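Local coordinates for protein titin (Homo sapiens, PDB 5JDD) that probably acts as a modular elastic spring of the muscle sarcomere, built here from tandem immunoglobulin domains, and as the giant parent protein also carries a protein kinase activity, at residues M122-F136 with I149-V163. Numbering follows the deposited sequence. Where two conformers were deposited one is given.
Sequences MWLKNGVEIEMSEKF and IMNTSTEDSAEYTFV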
ATOM      1  N   MET A 122       2.501  -3.731  -5.601  1.00 11.13           N
ATOM      2  CA  MET A 122       1.891  -3.181  -6.809  1.00 10.56           C
ATOM      3  C   MET A 122       0.704  -2.315  -6.443  1.00 10.52           C
ATOM      4  O   MET A 122      -0.369  -2.824  -6.126  1.00 11.87           O
ATOM      5  CB  MET A 122       1.451  -4.290  -7.767  1.00 11.34           C
ATOM      6  CG  MET A 122       0.869  -3.755  -9.089  1.00 12.45           C
ATOM      7  SD  MET A 122       1.994  -2.677 -10.017  1.00 13.98           S
ATOM      8  CE  MET A 122       3.317  -3.809 -10.417  1.00 16.85           C
ATOM      9  N   TRP A 123       0.912  -1.003  -6.497  1.00  9.51           N
ATOM     10  CA  TRP A 123      -0.101  -0.027  -6.116  1.00  8.88           C
ATOM     11  C   TRP A 123      -0.509   0.820  -7.305  1.00  9.28           C
ATOM     12  O   TRP A 123       0.341   1.310  -8.048  1.00 10.81           O
ATOM     13  CB  TRP A 123       0.461   0.893  -5.033  1.00  9.02           C
ATOM     14  CG  TRP A 123       0.685   0.218  -3.711  1.00  7.99           C
ATOM     15  CD1 TRP A 123       1.839  -0.366  -3.265  1.00 10.23           C
ATOM     16  CD2 TRP A 123      -0.280   0.057  -2.670  1.00  8.34           C
ATOM     17  NE1 TRP A 123       1.647  -0.879  -2.000  1.00 10.15           N
ATOM     18  CE2 TRP A 123       0.358  -0.625  -1.605  1.00  8.17           C
ATOM     19  CE3 TRP A 123      -1.615   0.435  -2.527  1.00  9.77           C
ATOM     20  CZ2 TRP A 123      -0.305  -0.943  -0.412  1.00  8.73           C
ATOM     21  CZ3 TRP A 123      -2.273   0.128  -1.342  1.00 11.42           C
ATOM     22  CH2 TRP A 123      -1.616  -0.560  -0.302  1.00 10.94           C
ATOM     23  N   LEU A 124      -1.815   1.018  -7.466  1.00  8.86           N
ATOM     24  CA  LEU A 124      -2.337   1.860  -8.537  1.00  8.25           C
ATOM     25  C   LEU A 124      -3.109   3.030  -7.954  1.00 10.45           C
ATOM     26  O   LEU A 124      -3.709   2.913  -6.882  1.00 10.47           O
ATOM     27  CB  LEU A 124      -3.290   1.074  -9.446  1.00  9.58           C
ATOM     28  CG  LEU A 124      -2.954  -0.370  -9.801  1.00  9.61           C
ATOM     29  CD1 LEU A 124      -4.061  -0.954 -10.688  1.00  9.66           C
ATOM     30  CD2 LEU A 124      -1.608  -0.448 -10.508  1.00 11.08           C
ATOM     31  N   LYS A 125      -3.088   4.149  -8.668  1.00  9.70           N
ATOM     32  CA  LYS A 125      -3.964   5.281  -8.388  1.00  9.88           C
ATOM     33  C   LYS A 125      -4.840   5.443  -9.625  1.00 11.92           C
ATOM     34  O   LYS A 125      -4.329   5.707 -10.714  1.00 10.49           O
ATOM     35  CB  LYS A 125      -3.157   6.565  -8.163  1.00 11.63           C
ATOM     36  CG  LYS A 125      -4.028   7.822  -8.005  1.00  9.92           C
ATOM     37  CD  LYS A 125      -3.175   9.072  -7.919  1.00 12.94           C
ATOM     38  CE  LYS A 125      -4.061  10.305  -7.735  1.00 15.00           C
ATOM     39  NZ  LYS A 125      -3.283  11.580  -7.748  1.00 17.70           N
ATOM     40  N   ASN A 126      -6.148   5.285  -9.466  1.00 11.53           N
ATOM     41  CA  ASN A 126      -7.067   5.328 -10.605  1.00 10.39           C
ATOM     42  C   ASN A 126      -6.589   4.474 -11.782  1.00 13.22           C
ATOM     43  O   ASN A 126      -6.671   4.888 -12.940  1.00 12.93           O
ATOM     44  CB  ASN A 126      -7.328   6.780 -11.046  1.00 10.09           C
ATOM     45  CG  ASN A 126      -7.997   7.615  -9.961  1.00 11.60           C
ATOM     46  OD1 ASN A 126      -8.730   7.094  -9.118  1.00 12.54           O
ATOM     47  ND2 ASN A 126      -7.765   8.921  -9.997  1.00 15.57           N
ATOM     48  N   GLY A 127      -6.061   3.293 -11.469  1.00 11.35           N
ATOM     49  CA  GLY A 127      -5.730   2.318 -12.492  1.00 12.23           C
ATOM     50  C   GLY A 127      -4.360   2.486 -13.111  1.00 12.66           C
ATOM     51  O   GLY A 127      -3.992   1.739 -14.016  1.00 12.35           O
ATOM     52  N   VAL A 128      -3.599   3.454 -12.615  1.00 11.06           N
ATOM     53  CA  VAL A 128      -2.272   3.770 -13.125  1.00 12.17           C
ATOM     54  C   VAL A 128      -1.234   3.459 -12.043  1.00 10.72           C
ATOM     55  O   VAL A 128      -1.448   3.771 -10.870  1.00 10.32           O
ATOM     56  CB  VAL A 128      -2.184   5.261 -13.503  1.00 12.72           C
ATOM     57  CG1 VAL A 128      -0.744   5.657 -13.789  1.00 17.98           C
ATOM     58  CG2 VAL A 128      -3.102   5.580 -14.685  1.00 15.65           C
ATOM     59  N   GLU A 129      -0.119   2.838 -12.422  1.00 10.64           N
ATOM     60  CA  GLU A 129       0.889   2.432 -11.436  1.00 10.80           C
ATOM     61  C   GLU A 129       1.573   3.628 -10.779  1.00 10.13           C
ATOM     62  O   GLU A 129       1.968   4.582 -11.464  1.00 12.56           O
ATOM     63  CB  GLU A 129       1.946   1.506 -12.060  1.00 11.98           C
ATOM     64  CG  GLU A 129       1.423   0.118 -12.409  1.00 12.05           C
ATOM     65  CD  GLU A 129       2.443  -0.753 -13.122  1.00 16.89           C
ATOM     66  OE1 GLU A 129       3.577  -0.904 -12.620  1.00 18.20           O
ATOM     67  OE2 GLU A 129       2.100  -1.294 -14.196  1.00 19.67           O
ATOM     68  N   ILE A 130       1.711   3.544  -9.454  1.00 13.05           N
ATOM     69  CA  ILE A 130       2.393   4.546  -8.630  1.00 14.19           C
ATOM     70  C   ILE A 130       3.868   4.162  -8.442  1.00 14.66           C
ATOM     71  O   ILE A 130       4.182   2.995  -8.190  1.00 19.83           O
ATOM     72  CB  ILE A 130       1.746   4.605  -7.216  1.00 18.47           C
ATOM     73  CG1 ILE A 130       0.240   4.854  -7.313  1.00 20.32           C
ATOM     74  CG2 ILE A 130       2.413   5.664  -6.355  1.00 23.83           C
ATOM     75  CD1 ILE A 130      -0.482   4.803  -5.969  1.00 18.08           C
ATOM     76  N   GLU A 131       4.765   5.144  -8.544  1.00 18.09           N
ATOM     77  CA  GLU A 131       6.191   4.946  -8.261  1.00 24.82           C
ATOM     78  C   GLU A 131       6.532   5.461  -6.867  1.00 21.17           C
ATOM     79  O   GLU A 131       6.029   6.507  -6.470  1.00 20.96           O
ATOM     80  CB  GLU A 131       7.047   5.731  -9.264  1.00 33.28           C
ATOM     81  CG  GLU A 131       6.942   5.282 -10.711  1.00 44.98           C
ATOM     82  CD  GLU A 131       7.566   6.276 -11.688  1.00 46.16           C
ATOM     83  OE1 GLU A 131       8.533   6.973 -11.318  1.00 28.51           O
ATOM     84  OE2 GLU A 131       7.072   6.366 -12.831  1.00 54.01           O
ATOM     85  N   MET A 132       7.386   4.736  -6.143  1.00 20.79           N
ATOM     86  CA  MET A 132       7.962   5.226  -4.887  1.00 22.57           C
ATOM     87  C   MET A 132       8.607   6.591  -5.090  1.00 19.41           C
ATOM     88  O   MET A 132       9.347   6.794  -6.055  1.00 25.02           O
ATOM     89  CB  MET A 132       9.044   4.275  -4.372  1.00 30.82           C
ATOM     90  CG  MET A 132       8.545   3.101  -3.567  1.00 40.72           C
ATOM     91  SD  MET A 132       9.723   2.656  -2.277  1.00 71.94           S
ATOM     92  CE  MET A 132       9.217   3.799  -0.996  1.00 14.02           C
ATOM     93  N   SER A 133       8.312   7.526  -4.190  1.00 18.59           N
ATOM     94  CA  SER A 133       8.928   8.850  -4.209  1.00 20.41           C
ATOM     95  C   SER A 133       8.851   9.408  -2.799  1.00 24.13           C
ATOM     96  O   SER A 133       8.489   8.694  -1.863  1.00 25.73           O
ATOM     97  CB  SER A 133       8.216   9.787  -5.185  1.00 23.24           C
ATOM     98  OG  SER A 133       6.876  10.036  -4.784  1.00 23.88           O
ATOM     99  N   GLU A 134       9.194  10.678  -2.632  1.00 27.30           N
ATOM    100  CA  GLU A 134       9.045  11.287  -1.317  1.00 33.86           C
ATOM    101  C   GLU A 134       7.564  11.467  -0.998  1.00 29.25           C
ATOM    102  O   GLU A 134       7.169  11.498   0.166  1.00 33.21           O
ATOM    103  CB  GLU A 134       9.797  12.616  -1.234  1.00 45.04           C
ATOM    104  CG  GLU A 134      11.312  12.480  -1.324  1.00 52.33           C
ATOM    105  CD  GLU A 134      11.961  12.025  -0.023  1.00 58.87           C
ATOM    106  OE1 GLU A 134      13.176  12.261   0.139  1.00 56.90           O
ATOM    107  OE2 GLU A 134      11.270  11.431   0.832  1.00 61.73           O
ATOM    108  N   LYS A 135       6.753  11.561  -2.049  1.00 18.72           N
ATOM    109  CA  LYS A 135       5.302  11.663  -1.936  1.00 16.81           C
ATOM    110  C   LYS A 135       4.650  10.327  -1.548  1.00 13.06           C
ATOM    111  O   LYS A 135       3.757  10.282  -0.694  1.00 14.89           O
ATOM    112  CB  LYS A 135       4.736  12.121  -3.277  1.00 25.13           C
ATOM    113  CG  LYS A 135       3.229  12.207  -3.344  1.00 25.85           C
ATOM    114  CD  LYS A 135       2.726  13.430  -2.603  1.00 27.87           C
ATOM    115  CE  LYS A 135       1.263  13.687  -2.908  1.00 21.19           C
ATOM    116  NZ  LYS A 135       0.715  14.732  -2.001  1.00 15.94           N
ATOM    117  N   PHE A 136       5.100   9.254  -2.181  1.00 12.72           N
ATOM    118  CA  PHE A 136       4.532   7.925  -1.964  1.00 12.32           C
ATOM    119  C   PHE A 136       5.551   6.996  -1.331  1.00 15.52           C
ATOM    120  O   PHE A 136       6.569   6.678  -1.943  1.00 18.18           O
ATOM    121  CB  PHE A 136       4.073   7.310  -3.287  1.00 13.10           C
ATOM    122  CG  PHE A 136       2.949   8.048  -3.947  1.00 13.25           C
ATOM    123  CD1 PHE A 136       1.666   8.000  -3.414  1.00 14.86           C
ATOM    124  CD2 PHE A 136       3.162   8.756  -5.121  1.00 23.81           C
ATOM    125  CE1 PHE A 136       0.622   8.667  -4.029  1.00 20.75           C
ATOM    126  CE2 PHE A 136       2.123   9.426  -5.740  1.00 34.96           C
ATOM    127  CZ  PHE A 136       0.851   9.381  -5.193  1.00 31.88           C
ATOM    128  N   ILE A 149       0.880   8.157   1.886  1.00  8.61           N
ATOM    129  CA  ILE A 149       0.803   9.326   1.012  1.00  9.45           C
ATOM    130  C   ILE A 149       1.051  10.577   1.830  1.00  8.53           C
ATOM    131  O   ILE A 149       0.249  10.939   2.692  1.00 10.59           O
ATOM    132  CB  ILE A 149      -0.567   9.417   0.312  1.00  9.35           C
ATOM    133  CG1 ILE A 149      -0.877   8.112  -0.422  1.00 13.58           C
ATOM    134  CG2 ILE A 149      -0.593  10.569  -0.682  1.00 13.05           C
ATOM    135  CD1 ILE A 149      -2.270   8.073  -1.011  1.00 16.11           C
ATOM    136  N   MET A 150       2.168  11.241   1.553  1.00  9.38           N
ATOM    137  CA  MET A 150       2.569  12.413   2.325  1.00 10.94           C
ATOM    138  C   MET A 150       1.949  13.698   1.803  1.00 12.02           C
ATOM    139  O   MET A 150       1.644  13.813   0.618  1.00 12.26           O
ATOM    140  CB  MET A 150       4.094  12.577   2.280  1.00 15.48           C
ATOM    141  CG  MET A 150       4.900  11.350   2.658  1.00 20.91           C
ATOM    142  SD  MET A 150       4.572  10.809   4.337  1.00 28.91           S
ATOM    143  CE  MET A 150       5.031  12.275   5.258  1.00 32.20           C
ATOM    144  N   ASN A 151       1.772  14.657   2.705  1.00 10.01           N
ATOM    145  CA  ASN A 151       1.381  16.021   2.341  0.53 12.12           C
ATOM    146  C   ASN A 151       0.202  16.047   1.376  1.00 11.58           C
ATOM    147  O   ASN A 151       0.296  16.579   0.266  1.00 14.71           O
ATOM    148  CB  ASN A 151       2.575  16.777   1.746  0.53 15.10           C
ATOM    149  CG  ASN A 151       2.293  18.259   1.560  0.53 16.75           C
ATOM    150  OD1 ASN A 151       1.433  18.831   2.236  0.53 13.86           O
ATOM    151  ND2 ASN A 151       3.009  18.883   0.631  0.53 20.71           N
ATOM    152  N   THR A 152      -0.914  15.467   1.802  1.00 10.15           N
ATOM    153  CA  THR A 152      -2.052  15.304   0.903  1.00 11.75           C
ATOM    154  C   THR A 152      -2.622  16.623   0.404  1.00 10.86           C
ATOM    155  O   THR A 152      -2.606  17.652   1.097  1.00 13.19           O
ATOM    156  CB  THR A 152      -3.193  14.486   1.524  1.00 11.36           C
ATOM    157  OG1 THR A 152      -3.607  15.095   2.755  1.00 11.84           O
ATOM    158  CG2 THR A 152      -2.747  13.037   1.768  1.00 13.14           C
ATOM    159  N   SER A 153      -3.130  16.574  -0.821  1.00 13.65           N
ATOM    160  CA  SER A 153      -3.863  17.693  -1.398  1.00 13.39           C
ATOM    161  C   SER A 153      -5.067  17.138  -2.140  1.00 14.77           C
ATOM    162  O   SER A 153      -5.212  15.915  -2.269  1.00 12.60           O
ATOM    163  CB  SER A 153      -2.956  18.478  -2.345  1.00 17.17           C
ATOM    164  OG  SER A 153      -2.639  17.699  -3.485  1.00 18.32           O
ATOM    165  N   THR A 154      -5.926  18.030  -2.630  1.00 15.48           N
ATOM    166  CA  THR A 154      -7.121  17.641  -3.381  1.00 16.39           C
ATOM    167  C   THR A 154      -6.820  16.628  -4.478  1.00 14.10           C
ATOM    168  O   THR A 154      -7.577  15.679  -4.691  1.00 15.51           O
ATOM    169  CB  THR A 154      -7.803  18.873  -4.027  1.00 26.11           C
ATOM    170  OG1 THR A 154      -8.314  19.721  -2.999  1.00 32.03           O
ATOM    171  CG2 THR A 154      -8.950  18.449  -4.924  1.00 26.27           C
ATOM    172  N   GLU A 155      -5.696  16.821  -5.157  1.00 13.06           N
ATOM    173  CA  GLU A 155      -5.301  15.960  -6.261  1.00 12.54           C
ATOM    174  C   GLU A 155      -5.079  14.513  -5.848  1.00 14.94           C
ATOM    175  O   GLU A 155      -5.099  13.626  -6.694  1.00 15.87           O
ATOM    176  CB  GLU A 155      -4.023  16.496  -6.915  1.00 15.01           C
ATOM    177  CG  GLU A 155      -4.183  17.797  -7.700  1.00 19.18           C
ATOM    178  CD  GLU A 155      -4.130  19.048  -6.836  1.00 23.34           C
ATOM    179  OE1 GLU A 155      -3.894  18.948  -5.608  1.00 19.93           O
ATOM    180  OE2 GLU A 155      -4.323  20.149  -7.390  1.00 30.44           O
ATOM    181  N   ASP A 156      -4.850  14.272  -4.561  1.00 10.95           N
ATOM    182  CA  ASP A 156      -4.611  12.907  -4.091  1.00 11.03           C
ATOM    183  C   ASP A 156      -5.904  12.133  -3.862  1.00 10.79           C
ATOM    184  O   ASP A 156      -5.876  10.917  -3.693  1.00 10.75           O
ATOM    185  CB  ASP A 156      -3.769  12.906  -2.806  1.00  9.60           C
ATOM    186  CG  ASP A 156      -2.399  13.521  -3.003  1.00 14.21           C
ATOM    187  OD1 ASP A 156      -1.744  13.222  -4.030  1.00 15.44           O
ATOM    188  OD2 ASP A 156      -1.973  14.321  -2.141  1.00 14.12           O
ATOM    189  N   SER A 157      -7.038  12.824  -3.842  1.00 11.07           N
ATOM    190  CA  SER A 157      -8.320  12.134  -3.724  1.00  9.34           C
ATOM    191  C   SER A 157      -8.514  11.259  -4.960  1.00 11.40           C
ATOM    192  O   SER A 157      -8.522  11.760  -6.089  1.00 14.29           O
ATOM    193  CB  SER A 157      -9.478  13.129  -3.602  1.00 10.96           C
ATOM    194  OG  SER A 157      -9.309  13.976  -2.474  1.00 12.49           O
ATOM    195  N   ALA A 158      -8.662   9.958  -4.737  1.00  9.88           N
ATOM    196  CA  ALA A 158      -8.658   8.980  -5.814  1.00 10.53           C
ATOM    197  C   ALA A 158      -8.964   7.606  -5.264  1.00 10.30           C
ATOM    198  O   ALA A 158      -9.101   7.419  -4.048  1.00  9.00           O
ATOM    199  CB  ALA A 158      -7.287   8.957  -6.492  1.00 10.84           C
ATOM    200  N   GLU A 159      -9.056   6.638  -6.172  1.00  9.64           N
ATOM    201  CA  GLU A 159      -9.186   5.249  -5.787  1.00 10.36           C
ATOM    202  C   GLU A 159      -7.823   4.596  -5.879  1.00  9.49           C
ATOM    203  O   GLU A 159      -7.171   4.659  -6.921  1.00 12.48           O
ATOM    204  CB  GLU A 159     -10.167   4.513  -6.690  1.00 11.35           C
ATOM    205  CG  GLU A 159     -10.286   3.040  -6.333  1.00 14.37           C
ATOM    206  CD  GLU A 159     -11.424   2.362  -7.057  1.00 24.02           C
ATOM    207  OE1 GLU A 159     -11.403   2.349  -8.306  1.00 24.38           O
ATOM    208  OE2 GLU A 159     -12.338   1.848  -6.375  1.00 28.39           O
ATOM    209  N   TYR A 160      -7.396   3.967  -4.787  1.00  9.24           N
ATOM    210  CA  TYR A 160      -6.099   3.304  -4.721  1.00  8.95           C
ATOM    211  C   TYR A 160      -6.292   1.804  -4.675  1.00 12.86           C
ATOM    212  O   TYR A 160      -7.186   1.303  -4.000  1.00 13.02           O
ATOM    213  CB  TYR A 160      -5.307   3.813  -3.510  1.00  8.66           C
ATOM    214  CG  TYR A 160      -4.909   5.260  -3.668  1.00  8.67           C
ATOM    215  CD1 TYR A 160      -3.690   5.603  -4.237  1.00 10.73           C
ATOM    216  CD2 TYR A 160      -5.758   6.282  -3.270  1.00  9.25           C
ATOM    217  CE1 TYR A 160      -3.326   6.928  -4.405  1.00 10.33           C
ATOM    218  CE2 TYR A 160      -5.402   7.617  -3.427  1.00  8.87           C
ATOM    219  CZ  TYR A 160      -4.186   7.924  -4.002  1.00  9.09           C
ATOM    220  OH  TYR A 160      -3.816   9.230  -4.168  1.00 10.68           O
ATOM    221  N   THR A 161      -5.441   1.084  -5.394  1.00 10.46           N
ATOM    222  CA  THR A 161      -5.607  -0.351  -5.547  1.00 11.55           C
ATOM    223  C   THR A 161      -4.296  -1.061  -5.254  1.00 10.51           C
ATOM    224  O   THR A 161      -3.242  -0.598  -5.675  1.00 10.45           O
ATOM    225  CB  THR A 161      -6.002  -0.679  -7.005  1.00 11.25           C
ATOM    226  OG1 THR A 161      -7.242  -0.034  -7.332  1.00 13.57           O
ATOM    227  CG2 THR A 161      -6.142  -2.182  -7.217  1.00 12.76           C
ATOM    228  N   PHE A 162      -4.363  -2.175  -4.523  1.00  9.37           N
ATOM    229  CA  PHE A 162      -3.236  -3.095  -4.427  1.00 10.83           C
ATOM    230  C   PHE A 162      -3.532  -4.336  -5.260  1.00  9.68           C
ATOM    231  O   PHE A 162      -4.601  -4.936  -5.131  1.00 10.24           O
ATOM    232  CB  PHE A 162      -2.961  -3.516  -2.979  1.00  9.80           C
ATOM    233  CG  PHE A 162      -1.709  -4.330  -2.841  1.00  7.57           C
ATOM    234  CD1 PHE A 162      -1.754  -5.714  -2.875  1.00 10.35           C
ATOM    235  CD2 PHE A 162      -0.478  -3.710  -2.759  1.00  9.18           C
ATOM    236  CE1 PHE A 162      -0.592  -6.471  -2.783  1.00 11.83           C
ATOM    237  CE2 PHE A 162       0.690  -4.452  -2.667  1.00  9.77           C
ATOM    238  CZ  PHE A 162       0.641  -5.847  -2.679  1.00  9.99           C
ATOM    239  N   VAL A 163      -2.596  -4.706  -6.135  1.00  9.37           N
ATOM    240  CA  VAL A 163      -2.730  -5.910  -6.956  1.00  8.44           C
ATOM    241  C   VAL A 163      -1.932  -7.058  -6.354  1.00  9.12           C
ATOM    242  O   VAL A 163      -0.728  -6.939  -6.119  1.00 12.35           O
ATOM    243  CB  VAL A 163      -2.256  -5.670  -8.395  1.00 10.06           C
ATOM    244  CG1 VAL A 163      -2.462  -6.926  -9.239  1.00 11.92           C
ATOM    245  CG2 VAL A 163      -3.006  -4.488  -9.011  1.00 14.22           C
TER
HETATM  246  O   HOH W   1      -1.850  10.903  -5.301  1.00 19.31           O
HETATM  247  O   HOH W   2      -9.386  11.049  -8.656  1.00 20.01           O
HETATM  248  O   HOH W   3      -6.869   2.323  -8.655  1.00 15.48           O
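Met-122 opens the contact by accepting from Val-163 N through its O (2.9 Å), while its CG lies alongside the valine's CB; from here strand 123-125 runs antiparallel to strand 158-163 in an immunoglobulin I-set domain, pairing strands C and F of the beta-sandwich. Trp-123, the tryptophan characteristic of immunoglobulin cores, faces inward beside Phe-162 in a T-shaped stack. The phenylalanine turns its edge to the indole face, with planes at 69° and its CD2 3.4 Å from Trp-123 CE2, and its CB adds a CH-pi contact over the six-membered ring. Phe-110 and Leu-147 of the opposing sheet also touch Trp-123, closing the core around it. Leu-124 and Thr-161 exchange two backbone bonds, and their side chains meet on the sheet's other face. With CG anti to the backbone N (chi1 174°) and the chain extended beyond it, Lys-125 lies side by side with Tyr-160, pointing the same way, and brings NZ to Glu-155 O at 2.9 Å, from above the carbonyl plane. One water links that NZ to Asp-156 OD1 and Tyr-160 OH, and the tyrosine hydroxyl donates to Asp-156 O (2.7 Å) on a lone pair, as in the tyrosine corner of Greek-key proteins. At the type I' turn, Asn-126 is gripped twice by Glu-159: its N donates to Glu-159 O and its OD1 receives Glu-159 N. Ile-130 sets CD1 against the edge of Tyr-160, and its CG2 lies over one face of Phe-136. Beyond, Lys-135 O accepts from Met-150 N. The bend at chi2 (75°) swings the lysine's amine back to Met-150 O (2.9 Å) and into a salt bridge, in which NZ meets the syn side of Asp-156 OD2 at 2.7 Å while Ser-153 N donates to its anti side.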